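Local coordinates for protein yersinopine synthase (Yersinia pestis, PDB 6C4M) that catalyses the NADPH-dependent reductive condensation of pyruvate with an amino acid-derived intermediate, the last step in making the metallophore yersinopine, at residues Phe324-Asp327 against Pro331-Ala334; Leu311-Val316 against Gln468-Gln473. One frame throughout, in Å; residues are numbered along the deposited sequence.

Interaction 1: residues Phe324-Asp327 against Pro331-Ala334; sequences FLND and PVPA
Asn326 reaches out from the last turns of a helix, accepts the backbone N-H of Val332 and packs against Pro331, just where the chain has left helix 321-329 and begins the loop to helix 339-344. The helix has a wider, pi-type turn at 324-327, near its C-terminal end, and from this turn a side-chain-to-backbone hydrogen bond ties down the extended segment that follows.

Hydrogen bonding comes first. The backbone N of Val332 donates to OD1 of Asn326 at 3.0 Å, and its N-H points fairly straight at the oxygen, with an angle of 158°. The approach to the carbonyl is bent, and the donor stands 32° out of the carbonyl plane. With CG anti to the backbone N (chi1 -168°), the amide of Asn326 swings off the helix toward the loop. The other half of the same amide is used within the helix: ND2 of Asn326 donates to OD1 of Asp327 at 2.8 Å, almost exactly in the amide plane. Oxygen and nitrogen of the buried amide each have a partner, which should fix its rotation. While OD1 of Asp327 holds the amide, its OD2 makes a salt bridge with Arg339, which probably steadies the carboxylate.

Van der Waals contact fills in the rest. The side chains of Asn326 and Pro331 cross at about a right angle; OD1 of Asn326 lies 3.4 Å from CA of Pro331, and the ring carbon CB of Pro331 rests 3.6 Å from the backbone O of Asn326. Val332 also packs against Ala363 and Leu364 of helix 350-364, which places the loop between two helices. Alongside the hydrogen bond, CG2 of Val332 lies 3.6 Å from OD1 of Asn326.

Interaction 2: residues Leu311-Val316 against Gln468-Gln473; sequences LNRLGV and QQWRSQ
The indole of Trp470 receives the methyl CD2 of Leu314 over one face, 3.5 Å from the centroid of the five-membered ring and only 5° off the normal, a well-centred CH-pi contact. The far end of the six-membered ring meets Arg313: CZ2 of Trp470 lies 3.5 Å from the backbone O of Arg313, and CH2 of Trp470 lies 3.8 Å from NH1 of that arginine. The guanidinium and indole planes are steeply inclined, 77° apart, so the two groups do not stack. The Arg313 guanidinium has its stronger polar tie elsewhere, NE donating to the backbone O of Leu420.

One polar bond joins the segments. NE1 of Trp470 donates to the backbone O of Leu314 at 3.1 Å, so Leu314 offers the indole both a methyl group and a carbonyl. With CG anti to its backbone N (chi1 177°), Trp470 extends away from helix 459-471 toward this corner.

The carbonyl it finds lies where helix 294-313 ends. The chain leaves the helix at Gly315, which has positive phi, and two backbone bonds reach back into the last turn, from Gly315 N to Asn312 O and from Val316 N to Leu311 O at 2.9 Å. The arrangement is thus a Schellman motif at a helix C-terminus, docked on a tryptophan from the C-terminal helix of the chain.

Overall arrangement
Followed from the N terminus, the chain first builds its large mixed sheet with the NADP-binding motif, then passes into a mainly helical portion where both contacts lie, each about 21 Å from the centre of the chain to the centre of the contact. Helix 294-313 supplies the first half of interaction 2. Helix 321-329 comes next, and interaction 1 closes a short loop of three intervening residues at its end. Only at the end of helix 459-471, beyond helices 339-344 to 425-445, does the chain return to complete interaction 2, whose long loop thus encloses the short one without crossing it. Interaction 1 is local, whereas interaction 2 joins helix 294-313 to the C-terminal helix; their centres stand 31 Å apart.

Interaction 1: residues Phe324-Asp327 against Pro331-Ala334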
# COMPACT_ATOMS: atom_id res chain seq x y z
N PHE A 324 -12.78 -15.63 -2.85
CA PHE A 324 -11.84 -16.76 -2.75
C PHE A 324 -10.54 -16.33 -2.09
O PHE A 324 -10.06 -16.98 -1.16
CB PHE A 324 -11.59 -17.33 -4.15
CG PHE A 324 -10.53 -18.41 -4.21
CD1 PHE A 324 -10.75 -19.66 -3.62
CD2 PHE A 324 -9.34 -18.20 -4.89
CE1 PHE A 324 -9.79 -20.67 -3.69
CE2 PHE A 324 -8.37 -19.20 -4.97
CZ PHE A 324 -8.60 -20.44 -4.38
N LEU A 325 -9.93 -15.24 -2.58
CA LEU A 325 -8.68 -14.78 -1.99
C LEU A 325 -8.84 -14.47 -0.52
O LEU A 325 -7.98 -14.83 0.30
CB LEU A 325 -8.18 -13.53 -2.70
CG LEU A 325 -7.84 -13.67 -4.18
CD1 LEU A 325 -7.53 -12.28 -4.79
CD2 LEU A 325 -6.66 -14.60 -4.37
N ASN A 326 -9.89 -13.74 -0.16
CA ASN A 326 -10.01 -13.29 1.22
C ASN A 326 -10.50 -14.43 2.11
O ASN A 326 -9.88 -14.73 3.13
CB ASN A 326 -10.97 -12.10 1.30
CG ASN A 326 -10.93 -11.40 2.65
OD1 ASN A 326 -10.09 -10.54 2.89
ND2 ASN A 326 -11.84 -11.78 3.54
N ASP A 327 -11.60 -15.08 1.71
CA ASP A 327 -12.30 -15.98 2.63
C ASP A 327 -11.76 -17.41 2.57
O ASP A 327 -11.90 -18.13 3.55
CB ASP A 327 -13.81 -15.99 2.33
CG ASP A 327 -14.50 -14.68 2.68
OD1 ASP A 327 -13.83 -13.71 3.14
OD2 ASP A 327 -15.74 -14.63 2.48
N PRO A 331 -7.13 -13.49 4.79
CA PRO A 331 -8.05 -12.35 4.91
C PRO A 331 -7.35 -11.05 5.26
O PRO A 331 -6.25 -11.03 5.81
CB PRO A 331 -8.96 -12.78 6.07
CG PRO A 331 -8.04 -13.52 6.94
CD PRO A 331 -7.19 -14.35 5.99
N VAL A 332 -8.02 -9.96 4.93
CA VAL A 332 -7.55 -8.63 5.32
C VAL A 332 -8.69 -7.93 6.05
O VAL A 332 -9.88 -8.29 5.89
CB VAL A 332 -7.05 -7.81 4.11
CG1 VAL A 332 -5.89 -8.56 3.36
CG2 VAL A 332 -8.19 -7.47 3.14
N PRO A 333 -8.36 -6.92 6.86
CA PRO A 333 -9.39 -6.23 7.65
C PRO A 333 -10.50 -5.67 6.78
O PRO A 333 -10.27 -5.28 5.63
CB PRO A 333 -8.62 -5.10 8.34
CG PRO A 333 -7.19 -5.50 8.29
CD PRO A 333 -7.01 -6.40 7.11
N ALA A 334 -11.72 -5.63 7.34
CA ALA A 334 -12.85 -5.12 6.57
C ALA A 334 -12.75 -3.60 6.38
O ALA A 334 -13.45 -3.06 5.51
CB ALA A 334 -14.17 -5.46 7.25

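Interaction 2: residues Leu311-Val316 against Gln468-Gln473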
# COMPACT_ATOMS: atom_id res chain seq x y z
N LEU A 311 -13.87 -21.02 -18.64
CA LEU A 311 -14.67 -21.91 -17.81
C LEU A 311 -16.11 -21.96 -18.29
O LEU A 311 -16.68 -23.05 -18.48
CB LEU A 311 -14.59 -21.47 -16.37
CG LEU A 311 -13.24 -21.69 -15.68
CD1 LEU A 311 -13.20 -20.99 -14.34
CD2 LEU A 311 -12.99 -23.16 -15.51
N ASN A 312 -16.73 -20.79 -18.48
CA ASN A 312 -18.11 -20.76 -18.95
C ASN A 312 -18.27 -21.56 -20.23
O ASN A 312 -19.25 -22.29 -20.40
CB ASN A 312 -18.56 -19.33 -19.16
CG ASN A 312 -18.79 -18.58 -17.85
OD1 ASN A 312 -18.58 -19.12 -16.76
ND2 ASN A 312 -19.19 -17.34 -17.95
N ARG A 313 -17.32 -21.42 -21.16
CA ARG A 313 -17.35 -22.19 -22.39
C ARG A 313 -17.28 -23.68 -22.10
O ARG A 313 -17.91 -24.49 -22.79
CB ARG A 313 -16.18 -21.77 -23.29
CG ARG A 313 -16.09 -22.51 -24.60
CD ARG A 313 -17.16 -22.06 -25.56
NE ARG A 313 -16.86 -22.58 -26.89
CZ ARG A 313 -17.27 -23.75 -27.36
NH1 ARG A 313 -18.05 -24.53 -26.63
NH2 ARG A 313 -16.91 -24.12 -28.58
N LEU A 314 -16.50 -24.05 -21.10
CA LEU A 314 -16.39 -25.44 -20.70
C LEU A 314 -17.56 -25.92 -19.86
O LEU A 314 -17.56 -27.08 -19.46
CB LEU A 314 -15.08 -25.66 -19.94
CG LEU A 314 -13.87 -25.43 -20.85
CD1 LEU A 314 -12.64 -25.20 -20.03
CD2 LEU A 314 -13.68 -26.61 -21.81
N GLY A 315 -18.54 -25.05 -19.58
CA GLY A 315 -19.71 -25.43 -18.81
C GLY A 315 -19.56 -25.30 -17.32
O GLY A 315 -20.28 -25.97 -16.56
N VAL A 316 -18.65 -24.45 -16.86
CA VAL A 316 -18.31 -24.34 -15.46
C VAL A 316 -18.45 -22.88 -15.05
O VAL A 316 -18.08 -21.96 -15.81
CB VAL A 316 -16.89 -24.90 -15.19
CG1 VAL A 316 -16.48 -24.66 -13.77
CG2 VAL A 316 -16.86 -26.40 -15.48
N GLN A 468 -10.01 -33.02 -26.42
CA GLN A 468 -10.58 -34.30 -26.84
C GLN A 468 -11.43 -34.90 -25.73
O GLN A 468 -12.56 -35.33 -25.96
CB GLN A 468 -9.45 -35.27 -27.26
CG GLN A 468 -9.93 -36.56 -27.92
CD GLN A 468 -8.88 -37.70 -27.85
OE1 GLN A 468 -7.70 -37.47 -27.59
NE2 GLN A 468 -9.33 -38.93 -28.08
N GLN A 469 -10.90 -34.92 -24.51
CA GLN A 469 -11.66 -35.50 -23.41
C GLN A 469 -12.95 -34.73 -23.15
O GLN A 469 -14.01 -35.34 -22.97
CB GLN A 469 -10.81 -35.55 -22.15
CG GLN A 469 -11.50 -36.25 -20.99
CD GLN A 469 -11.79 -37.70 -21.29
OE1 GLN A 469 -11.03 -38.35 -22.04
NE2 GLN A 469 -12.89 -38.21 -20.75
N TRP A 470 -12.87 -33.40 -23.13
CA TRP A 470 -14.03 -32.57 -22.83
C TRP A 470 -15.13 -32.73 -23.88
O TRP A 470 -16.31 -32.81 -23.55
CB TRP A 470 -13.61 -31.10 -22.73
CG TRP A 470 -14.74 -30.18 -22.50
CD1 TRP A 470 -15.32 -29.89 -21.30
CD2 TRP A 470 -15.46 -29.44 -23.48
NE1 TRP A 470 -16.35 -29.02 -21.48
CE2 TRP A 470 -16.47 -28.73 -22.81
CE3 TRP A 470 -15.35 -29.31 -24.87
CZ2 TRP A 470 -17.35 -27.87 -23.46
CZ3 TRP A 470 -16.24 -28.47 -25.53
CH2 TRP A 470 -17.23 -27.76 -24.82
N ARG A 471 -14.75 -32.74 -25.16
CA ARG A 471 -15.74 -32.90 -26.23
C ARG A 471 -16.42 -34.26 -26.19
O ARG A 471 -17.55 -34.40 -26.65
CB ARG A 471 -15.08 -32.70 -27.60
CG ARG A 471 -14.66 -31.26 -27.88
CD ARG A 471 -14.40 -31.09 -29.37
NE ARG A 471 -13.70 -29.85 -29.69
CZ ARG A 471 -14.29 -28.70 -29.99
NH1 ARG A 471 -15.62 -28.59 -30.02
NH2 ARG A 471 -13.55 -27.64 -30.26
N SER A 472 -15.74 -35.27 -25.65
CA SER A 472 -16.30 -36.61 -25.58
C SER A 472 -17.40 -36.75 -24.54
O SER A 472 -17.94 -37.85 -24.39
CB SER A 472 -15.19 -37.61 -25.26
OG SER A 472 -14.82 -37.56 -23.89
N GLN A 473 -17.74 -35.67 -23.82
CA GLN A 473 -18.70 -35.76 -22.71
C GLN A 473 -20.01 -35.04 -23.05
O GLN A 473 -20.22 -33.88 -22.69
CB GLN A 473 -18.08 -35.17 -21.44
CG GLN A 473 -16.88 -35.99 -20.91
CD GLN A 473 -16.05 -35.29 -19.82
OE1 GLN A 473 -16.24 -34.09 -19.52
NE2 GLN A 473 -15.11 -36.04 -19.22